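Local structure of pectate lyase (Cellvibrio cellulosa, 1GXM) at residues 143-148 and 226-231; 74-79 and 104-109; 189-194 and 244-249. The protein cleaves pectate (polygalacturonic acid) by anti beta-elimination, this chain being the catalytic module of a larger modular enzyme. All blocks are in the same frame, centred on the assembly; numbering follows the deposited sequence.

Interaction 1 (143-148 and 226-231); sequences VLDFAA and LMTQPQ
Asp145, on the last turn of helix 136-148, meets Gln229, the last residue of the type I turn Leu226-Gln229. The tight part is a single nearly straight hydrogen bond (172°), Gln229 NE2 to Asp145 OD1 at 3.0 Å. The donor lies above the carboxylate, while OD1 lies close to the amide plane; the two planes stand 77° apart. A bend at chi2 (-57°) folds the Gln229 chain so that its amide also reaches Thr228 OG1, 3.1 Å from Gln229 NE2, and each N-H of the amide thus has an acceptor. Thr228 OG1 is held in turn by Phe225 O.

The direct approach of the other oxygen is looser, Asp145 OD2 staying 3.9 Å from Thr228 OG1; a water fills in, donating to Asp145 OD2 and to Thr228 O, each at 2.7 Å, and Arg151 forms a salt bridge with OD2. Val171 of helix 161-181 touches both Asp145 and Gln229, whereas the next residue, Pro230, is exposed to solvent. With amide, water and guanidinium all turned toward it, the buried carboxylate is probably kept charged, and the loop after helix 219-226 is tied to helix 136-148 mainly by polar bonds.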
loop_
_atom_site.group_PDB
_atom_site.type_symbol
_atom_site.label_atom_id
_atom_site.label_comp_id
_atom_site.label_asym_id
_atom_site.label_seq_id
_atom_site.Cartn_x
_atom_site.Cartn_y
_atom_site.Cartn_z
ATOM N N VAL A 143 -5.621 8.116 0.034
ATOM C CA VAL A 143 -5.768 9.360 -0.724
ATOM C C VAL A 143 -7.252 9.658 -0.918
ATOM O O VAL A 143 -7.715 10.786 -0.678
ATOM C CB VAL A 143 -5.065 9.287 -2.081
ATOM C CG1 VAL A 143 -5.401 10.513 -2.902
ATOM C CG2 VAL A 143 -3.567 9.167 -1.907
ATOM N N LEU A 144 -7.994 8.668 -1.383
ATOM C CA LEU A 144 -9.427 8.870 -1.626
ATOM C C LEU A 144 -10.153 9.220 -0.337
ATOM O O LEU A 144 -11.066 10.026 -0.340
ATOM C CB LEU A 144 -10.050 7.651 -2.299
ATOM C CG LEU A 144 -9.561 7.418 -3.727
ATOM C CD1 LEU A 144 -10.088 6.086 -4.200
ATOM C CD2 LEU A 144 -9.985 8.538 -4.654
ATOM N N ASP A 145 -9.752 8.608 0.766
ATOM C CA ASP A 145 -10.354 8.911 2.058
ATOM C C ASP A 145 -10.035 10.322 2.511
ATOM O O ASP A 145 -10.895 11.003 3.033
ATOM C CB ASP A 145 -9.910 7.920 3.103
ATOM C CG ASP A 145 -10.527 8.190 4.428
ATOM O OD1 ASP A 145 -11.745 7.922 4.606
ATOM O OD2 ASP A 145 -9.845 8.666 5.349
ATOM N N PHE A 146 -8.808 10.771 2.319
ATOM C CA PHE A 146 -8.475 12.141 2.643
ATOM C C PHE A 146 -9.307 13.089 1.766
ATOM O O PHE A 146 -9.836 14.091 2.253
ATOM C CB PHE A 146 -6.985 12.394 2.476
ATOM C CG PHE A 146 -6.181 12.104 3.712
ATOM C CD1 PHE A 146 -6.269 10.880 4.345
ATOM C CD2 PHE A 146 -5.335 13.061 4.238
ATOM C CE1 PHE A 146 -5.535 10.625 5.471
ATOM C CE2 PHE A 146 -4.582 12.800 5.354
ATOM C CZ PHE A 146 -4.694 11.584 5.989
ATOM N N ALA A 147 -9.460 12.757 0.485
ATOM C CA ALA A 147 -10.249 13.581 -0.420
ATOM C C ALA A 147 -11.692 13.592 0.069
ATOM O O ALA A 147 -12.323 14.657 0.178
ATOM C CB ALA A 147 -10.148 13.047 -1.836
ATOM N N ALA A 148 -12.219 12.420 0.405
ATOM C CA ALA A 148 -13.621 12.290 0.825
ATOM C C ALA A 148 -13.923 13.095 2.071
ATOM O O ALA A 148 -15.063 13.551 2.273
ATOM C CB ALA A 148 -13.979 10.832 1.065
ATOM N N LEU A 226 -6.847 0.928 7.441
ATOM C CA LEU A 226 -8.029 0.595 8.233
ATOM C C LEU A 226 -8.148 1.458 9.455
ATOM O O LEU A 226 -9.257 1.804 9.851
ATOM C CB LEU A 226 -8.054 -0.870 8.624
ATOM C CG LEU A 226 -8.350 -1.844 7.497
ATOM C CD1 LEU A 226 -8.210 -3.255 8.076
ATOM C CD2 LEU A 226 -9.714 -1.653 6.861
ATOM N N MET A 227 -7.020 1.827 10.039
ATOM C CA MET A 227 -6.989 2.649 11.218
ATOM C C MET A 227 -7.368 4.109 10.941
ATOM O O MET A 227 -7.573 4.854 11.895
ATOM C CB MET A 227 -5.627 2.536 11.894
ATOM C CG MET A 227 -5.454 1.192 12.540
ATOM S SD MET A 227 -3.813 0.853 13.128
ATOM C CE MET A 227 -3.874 1.462 14.798
ATOM N N THR A 228 -7.473 4.509 9.675
ATOM C CA THR A 228 -7.982 5.837 9.340
ATOM C C THR A 228 -9.516 5.834 9.286
ATOM O O THR A 228 -10.125 6.897 9.224
ATOM C CB THR A 228 -7.473 6.368 7.977
ATOM O OG1 THR A 228 -8.070 5.610 6.906
ATOM C CG2 THR A 228 -5.930 6.276 7.816
ATOM N N GLN A 229 -10.124 4.657 9.240
ATOM C CA GLN A 229 -11.563 4.531 9.036
ATOM C C GLN A 229 -12.331 4.584 10.338
ATOM O O GLN A 229 -11.775 4.335 11.409
ATOM C CB GLN A 229 -11.867 3.225 8.304
ATOM C CG GLN A 229 -11.272 3.196 6.928
ATOM C CD GLN A 229 -11.784 4.377 6.108
ATOM O OE1 GLN A 229 -12.958 4.410 5.757
ATOM N NE2 GLN A 229 -10.932 5.361 5.860
ATOM N N PRO A 230 -13.617 4.943 10.255
ATOM C CA PRO A 230 -14.477 4.785 11.421
ATOM C C PRO A 230 -14.352 3.366 11.930
ATOM O O PRO A 230 -14.511 2.420 11.161
ATOM C CB PRO A 230 -15.878 5.053 10.862
ATOM C CG PRO A 230 -15.676 5.920 9.687
ATOM C CD PRO A 230 -14.366 5.473 9.103
ATOM N N GLN A 231 -14.030 3.246 13.206
ATOM C CA GLN A 231 -13.756 1.953 13.815
ATOM C C GLN A 231 -15.048 1.245 14.212
ATOM O O GLN A 231 -15.401 1.169 15.368
ATOM C CB GLN A 231 -12.816 2.097 15.001
ATOM C CG GLN A 231 -11.448 2.631 14.628
ATOM C CD GLN A 231 -10.676 1.676 13.738
ATOM O OE1 GLN A 231 -10.289 0.591 14.178
ATOM N NE2 GLN A 231 -10.459 2.073 12.493
HETATM O O HOH W 1 -11.440 8.515 7.568
#

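Interaction 2 (74-79 and 104-109); sequences GATITE and NFLVNS
Thr76, in the turn that starts helix 77-90, faces Leu106 near the end of helix 93-109, with the two CA atoms 8.4 Å apart. The contact joins two consecutive helices of the alpha/alpha toroid characteristic of family 10 pectate lyases, the start of one packing beside the end of the next. It is apolar and runs mainly through one methyl. Thr76 CG2, anti to the backbone N, comes obliquely to the Phe105 ring, 3.9 Å from Phe105 CD2, and lies 4.2 Å from Leu106 CD2. The Thr76 side chain lies roughly perpendicular to that of Phe105 but runs antiparallel alongside that of Leu106. Beside them, Ile77 CG2 rests 4.3 Å from Leu106 CD1.

The branching of Thr76 separates two environments: its methyl faces helix 93-109, while OG1 is hydrogen-bonded to Thr70 O of strand 69-70 and to Trp50 N. That hydroxyl makes no capping bond, although Thr76 holds the N-cap position. A weak bond from Thr76 N to Glu79 OE1 draws the Glu79 side chain back to the start of the helix. Tyr120 of strand 119-120 also touches Phe105. The lead-in to the helix is fastened at Gly74 O, which accepts from Thr78 OG1 at 2.6 Å and from Thr78 N at 3.1 Å.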
loop_
_atom_site.group_PDB
_atom_site.type_symbol
_atom_site.label_atom_id
_atom_site.label_comp_id
_atom_site.label_asym_id
_atom_site.label_seq_id
_atom_site.Cartn_x
_atom_site.Cartn_y
_atom_site.Cartn_z
ATOM N N GLY A 74 4.500 3.941 -6.056
ATOM C CA GLY A 74 3.967 5.231 -5.641
ATOM C C GLY A 74 3.330 6.031 -6.749
ATOM O O GLY A 74 2.904 7.157 -6.533
ATOM N N ALA A 75 3.264 5.479 -7.949
ATOM C CA ALA A 75 2.731 6.226 -9.071
ATOM C C ALA A 75 1.260 6.551 -8.857
ATOM O O ALA A 75 0.533 5.826 -8.179
ATOM C CB ALA A 75 2.920 5.484 -10.349
ATOM N N THR A 76 0.869 7.669 -9.466
ATOM C CA THR A 76 -0.470 8.226 -9.469
ATOM C C THR A 76 -0.813 8.810 -8.111
ATOM O O THR A 76 -1.120 10.000 -7.994
ATOM C CB THR A 76 -1.527 7.224 -9.936
ATOM O OG1 THR A 76 -1.216 6.821 -11.276
ATOM C CG2 THR A 76 -2.895 7.913 -10.049
ATOM N N ILE A 77 -0.737 7.987 -7.081
ATOM C CA ILE A 77 -1.108 8.416 -5.747
ATOM C C ILE A 77 -0.185 9.514 -5.236
ATOM O O ILE A 77 -0.649 10.459 -4.597
ATOM C CB ILE A 77 -1.224 7.218 -4.770
ATOM C CG1 ILE A 77 0.073 6.412 -4.674
ATOM C CG2 ILE A 77 -2.395 6.354 -5.205
ATOM C CD1 ILE A 77 0.058 5.320 -3.597
ATOM N N THR A 78 1.095 9.439 -5.550
ATOM C CA THR A 78 2.028 10.456 -5.092
ATOM C C THR A 78 1.830 11.726 -5.901
ATOM O O THR A 78 1.704 12.803 -5.345
ATOM C CB THR A 78 3.453 9.978 -5.230
ATOM O OG1 THR A 78 3.621 8.730 -4.547
ATOM C CG2 THR A 78 4.393 10.944 -4.538
ATOM N N GLU A 79 1.812 11.592 -7.219
ATOM C CA GLU A 79 1.638 12.743 -8.103
ATOM C C GLU A 79 0.374 13.515 -7.778
ATOM O O GLU A 79 0.373 14.752 -7.761
ATOM C CB GLU A 79 1.603 12.314 -9.578
ATOM C CG GLU A 79 2.937 11.862 -10.140
ATOM C CD GLU A 79 3.236 10.402 -9.944
ATOM O OE1 GLU A 79 2.605 9.755 -9.092
ATOM O OE2 GLU A 79 4.128 9.897 -10.644
ATOM N N ASN A 104 -10.573 10.440 -10.451
ATOM C CA ASN A 104 -11.473 9.733 -11.333
ATOM C C ASN A 104 -10.838 8.438 -11.800
ATOM O O ASN A 104 -11.488 7.411 -11.869
ATOM C CB ASN A 104 -11.828 10.625 -12.522
ATOM C CG ASN A 104 -12.865 10.021 -13.430
ATOM O OD1 ASN A 104 -13.885 9.526 -12.986
ATOM N ND2 ASN A 104 -12.605 10.076 -14.728
ATOM N N PHE A 105 -9.558 8.508 -12.159
ATOM C CA PHE A 105 -8.809 7.334 -12.568
ATOM C C PHE A 105 -8.844 6.253 -11.479
ATOM O O PHE A 105 -9.149 5.095 -11.745
ATOM C CB PHE A 105 -7.363 7.704 -12.846
ATOM C CG PHE A 105 -6.476 6.520 -13.029
ATOM C CD1 PHE A 105 -6.439 5.847 -14.240
ATOM C CD2 PHE A 105 -5.720 6.031 -11.980
ATOM C CE1 PHE A 105 -5.654 4.718 -14.393
ATOM C CE2 PHE A 105 -4.921 4.904 -12.146
ATOM C CZ PHE A 105 -4.900 4.264 -13.356
ATOM N N LEU A 106 -8.537 6.649 -10.252
ATOM C CA LEU A 106 -8.514 5.678 -9.168
ATOM C C LEU A 106 -9.867 5.018 -8.994
ATOM O O LEU A 106 -9.972 3.805 -8.891
ATOM C CB LEU A 106 -8.060 6.304 -7.860
ATOM C CG LEU A 106 -6.608 6.762 -7.762
ATOM C CD1 LEU A 106 -6.396 7.384 -6.414
ATOM C CD2 LEU A 106 -5.640 5.612 -7.934
ATOM N N VAL A 107 -10.932 5.823 -8.999
ATOM C CA VAL A 107 -12.255 5.250 -8.846
ATOM C C VAL A 107 -12.652 4.405 -10.057
ATOM O O VAL A 107 -13.196 3.314 -9.912
ATOM C CB VAL A 107 -13.313 6.302 -8.522
ATOM C CG1 VAL A 107 -14.687 5.623 -8.372
ATOM C CG2 VAL A 107 -12.919 7.046 -7.225
ATOM N N ASN A 108 -12.336 4.883 -11.258
ATOM C CA ASN A 108 -12.623 4.116 -12.468
ATOM C C ASN A 108 -11.946 2.765 -12.481
ATOM O O ASN A 108 -12.480 1.793 -13.016
ATOM C CB ASN A 108 -12.213 4.858 -13.722
ATOM C CG ASN A 108 -13.169 5.956 -14.084
ATOM O OD1 ASN A 108 -14.335 5.964 -13.653
ATOM N ND2 ASN A 108 -12.691 6.898 -14.890
ATOM N N SER A 109 -10.759 2.704 -11.862
ATOM C CA SER A 109 -10.004 1.453 -11.811
ATOM C C SER A 109 -10.586 0.430 -10.868
ATOM O O SER A 109 -10.232 -0.730 -10.930
ATOM C CB SER A 109 -8.571 1.733 -11.415
ATOM O OG SER A 109 -8.423 1.894 -10.021
#

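Interaction 3 (189-194 and 244-249); sequences LTVWCA and AWFNSP
Val191 has CG1 anti to its carbonyl carbon and CG2 between the backbone N and the carbonyl carbon (chi1 -66°), which turns both methyls to Trp245; the indole swings out to meet them with CG anti to the backbone N (chi1 179°). Val191 CG2 sits almost squarely over one face of the Trp245 six-membered ring, 3.5 Å from its centroid and 7° off the normal, a close CH-pi contact. The second methyl lies by the CE3 side of the ring, Val191 CG1 3.5 Å from Trp245 CE3, and also reaches Phe246 CE2 at 4.2 Å. Thr190 takes the pyrrole end: its CB and CG2 are each 3.7 Å from Trp245 CD1, while OG1 is bonded to Trp183 O.

Within helix 233-246, Trp245 CZ3 stands 3.6 Å above the centre of the Phe246 ring. A bond from Trp245 NE1 to Asn286 OD1 helps fix the indole's rotation, and Tyr281 meets it edge-to-face. The contact therefore sets the irregular chain between strands 188-189 and 195-196 against the C-terminal end of helix 233-246, with Leu214 of strand 214-215 touching Thr190, Val191 and Trp245, and with helices 219-226 and 318-329 packing on Phe246.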
loop_
_atom_site.group_PDB
_atom_site.type_symbol
_atom_site.label_atom_id
_atom_site.label_comp_id
_atom_site.label_asym_id
_atom_site.label_seq_id
_atom_site.Cartn_x
_atom_site.Cartn_y
_atom_site.Cartn_z
ATOM N N LEU A 189 -8.416 -14.731 12.247
ATOM C CA LEU A 189 -8.180 -13.614 11.350
ATOM C C LEU A 189 -6.727 -13.149 11.455
ATOM O O LEU A 189 -6.224 -12.956 12.559
ATOM C CB LEU A 189 -9.099 -12.460 11.719
ATOM C CG LEU A 189 -9.500 -11.471 10.669
ATOM C CD1 LEU A 189 -10.111 -12.117 9.406
ATOM C CD2 LEU A 189 -10.527 -10.512 11.308
ATOM N N THR A 190 -6.064 -12.951 10.312
ATOM C CA THR A 190 -4.652 -12.564 10.285
ATOM C C THR A 190 -4.469 -11.310 9.461
ATOM O O THR A 190 -4.895 -10.262 9.869
ATOM C CB THR A 190 -3.731 -13.727 9.836
ATOM O OG1 THR A 190 -4.073 -14.203 8.529
ATOM C CG2 THR A 190 -3.876 -14.925 10.798
ATOM N N VAL A 191 -3.827 -11.417 8.302
ATOM C CA VAL A 191 -3.480 -10.254 7.495
ATOM C C VAL A 191 -3.760 -10.557 6.022
ATOM O O VAL A 191 -4.717 -11.265 5.722
ATOM C CB VAL A 191 -2.058 -9.738 7.788
ATOM C CG1 VAL A 191 -1.980 -9.213 9.201
ATOM C CG2 VAL A 191 -0.984 -10.795 7.527
ATOM N N TRP A 192 -2.958 -10.004 5.118
ATOM C CA TRP A 192 -3.237 -10.065 3.706
ATOM C C TRP A 192 -2.008 -10.510 2.961
ATOM O O TRP A 192 -0.885 -10.318 3.397
ATOM C CB TRP A 192 -3.652 -8.676 3.154
ATOM C CG TRP A 192 -4.891 -8.177 3.796
ATOM C CD1 TRP A 192 -6.157 -8.305 3.325
ATOM C CD2 TRP A 192 -5.004 -7.557 5.079
ATOM N NE1 TRP A 192 -7.046 -7.784 4.219
ATOM C CE2 TRP A 192 -6.371 -7.313 5.308
ATOM C CE3 TRP A 192 -4.082 -7.149 6.043
ATOM C CZ2 TRP A 192 -6.836 -6.714 6.472
ATOM C CZ3 TRP A 192 -4.532 -6.564 7.187
ATOM C CH2 TRP A 192 -5.902 -6.370 7.413
ATOM N N CYS A 193 -2.242 -11.081 1.799
ATOM C CA CYS A 193 -1.216 -11.306 0.799
ATOM C C CYS A 193 -0.924 -9.998 0.098
ATOM O O CYS A 193 -1.708 -9.078 0.113
ATOM C CB CYS A 193 -1.719 -12.349 -0.214
ATOM S SG CYS A 193 -0.441 -13.022 -1.265
ATOM N N ALA A 194 0.222 -9.915 -0.557
ATOM C CA ALA A 194 0.551 -8.708 -1.299
ATOM C C ALA A 194 -0.402 -8.478 -2.460
ATOM O O ALA A 194 -0.555 -7.366 -2.920
ATOM C CB ALA A 194 1.959 -8.721 -1.776
ATOM N N ALA A 244 -2.329 -8.073 16.228
ATOM C CA ALA A 244 -1.986 -9.230 17.043
ATOM C C ALA A 244 -1.109 -10.202 16.256
ATOM O O ALA A 244 -0.204 -10.809 16.787
ATOM C CB ALA A 244 -3.212 -9.918 17.541
ATOM N N TRP A 245 -1.405 -10.365 14.974
ATOM C CA TRP A 245 -0.599 -11.222 14.127
ATOM C C TRP A 245 0.816 -10.692 14.048
ATOM O O TRP A 245 1.760 -11.443 14.207
ATOM C CB TRP A 245 -1.244 -11.363 12.749
ATOM C CG TRP A 245 -0.478 -12.209 11.803
ATOM C CD1 TRP A 245 -0.550 -13.549 11.657
ATOM C CD2 TRP A 245 0.502 -11.749 10.879
ATOM N NE1 TRP A 245 0.333 -13.967 10.694
ATOM C CE2 TRP A 245 0.974 -12.872 10.178
ATOM C CE3 TRP A 245 1.002 -10.490 10.546
ATOM C CZ2 TRP A 245 1.927 -12.781 9.186
ATOM C CZ3 TRP A 245 1.951 -10.402 9.560
ATOM C CH2 TRP A 245 2.400 -11.534 8.890
ATOM N N PHE A 246 0.971 -9.404 13.829
ATOM C CA PHE A 246 2.301 -8.821 13.735
ATOM C C PHE A 246 3.046 -8.983 15.046
ATOM O O PHE A 246 4.257 -9.190 15.072
ATOM C CB PHE A 246 2.229 -7.350 13.373
ATOM C CG PHE A 246 2.306 -7.101 11.906
ATOM C CD1 PHE A 246 3.518 -7.204 11.263
ATOM C CD2 PHE A 246 1.179 -6.800 11.162
ATOM C CE1 PHE A 246 3.618 -7.013 9.921
ATOM C CE2 PHE A 246 1.284 -6.586 9.819
ATOM C CZ PHE A 246 2.491 -6.703 9.190
ATOM N N ASN A 247 2.299 -8.883 16.139
ATOM C CA ASN A 247 2.861 -8.895 17.482
ATOM C C ASN A 247 2.933 -10.267 18.097
ATOM O O ASN A 247 3.154 -10.378 19.298
ATOM C CB ASN A 247 2.062 -7.961 18.385
ATOM C CG ASN A 247 2.772 -7.638 19.655
ATOM O OD1 ASN A 247 3.953 -7.358 19.651
ATOM N ND2 ASN A 247 2.036 -7.657 20.754
ATOM N N SER A 248 2.752 -11.309 17.298
ATOM C CA SER A 248 2.762 -12.667 17.804
ATOM C C SER A 248 4.124 -13.289 17.610
ATOM O O SER A 248 4.737 -13.136 16.567
ATOM C CB SER A 248 1.769 -13.527 17.045
ATOM O OG SER A 248 1.866 -14.886 17.431
ATOM N N PRO A 249 4.584 -14.034 18.599
ATOM C CA PRO A 249 5.862 -14.724 18.468
ATOM C C PRO A 249 5.787 -15.876 17.464
ATOM O O PRO A 249 6.818 -16.424 17.095
ATOM C CB PRO A 249 6.127 -15.253 19.890
ATOM C CG PRO A 249 4.936 -15.131 20.614
ATOM C CD PRO A 249 3.963 -14.252 19.909
#

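Interactions 1 and 2 are neighbours, their centres 16 Å apart: helix 136-148 bridges them, with Leu144 CG 4.2 Å from Leu106 CD1 and Val143 CG2 4.2 Å from Ile77 O. Interaction 1 also touches interaction 3, 21 Å away between centres, where Leu226 CD1 packs 3.9 Å from Trp192 CH2. Interactions 2 and 3 do not meet; they lie on opposite sides of the chain's centre, nearest atoms about 13 Å apart. In sequence, interaction 2 closes before the others open, while 1 and 3 alternate their segments. A glycerol, probably from the crystallisation liquor, hydrogen-bonds to Glu79 OE2 in segment 74-79.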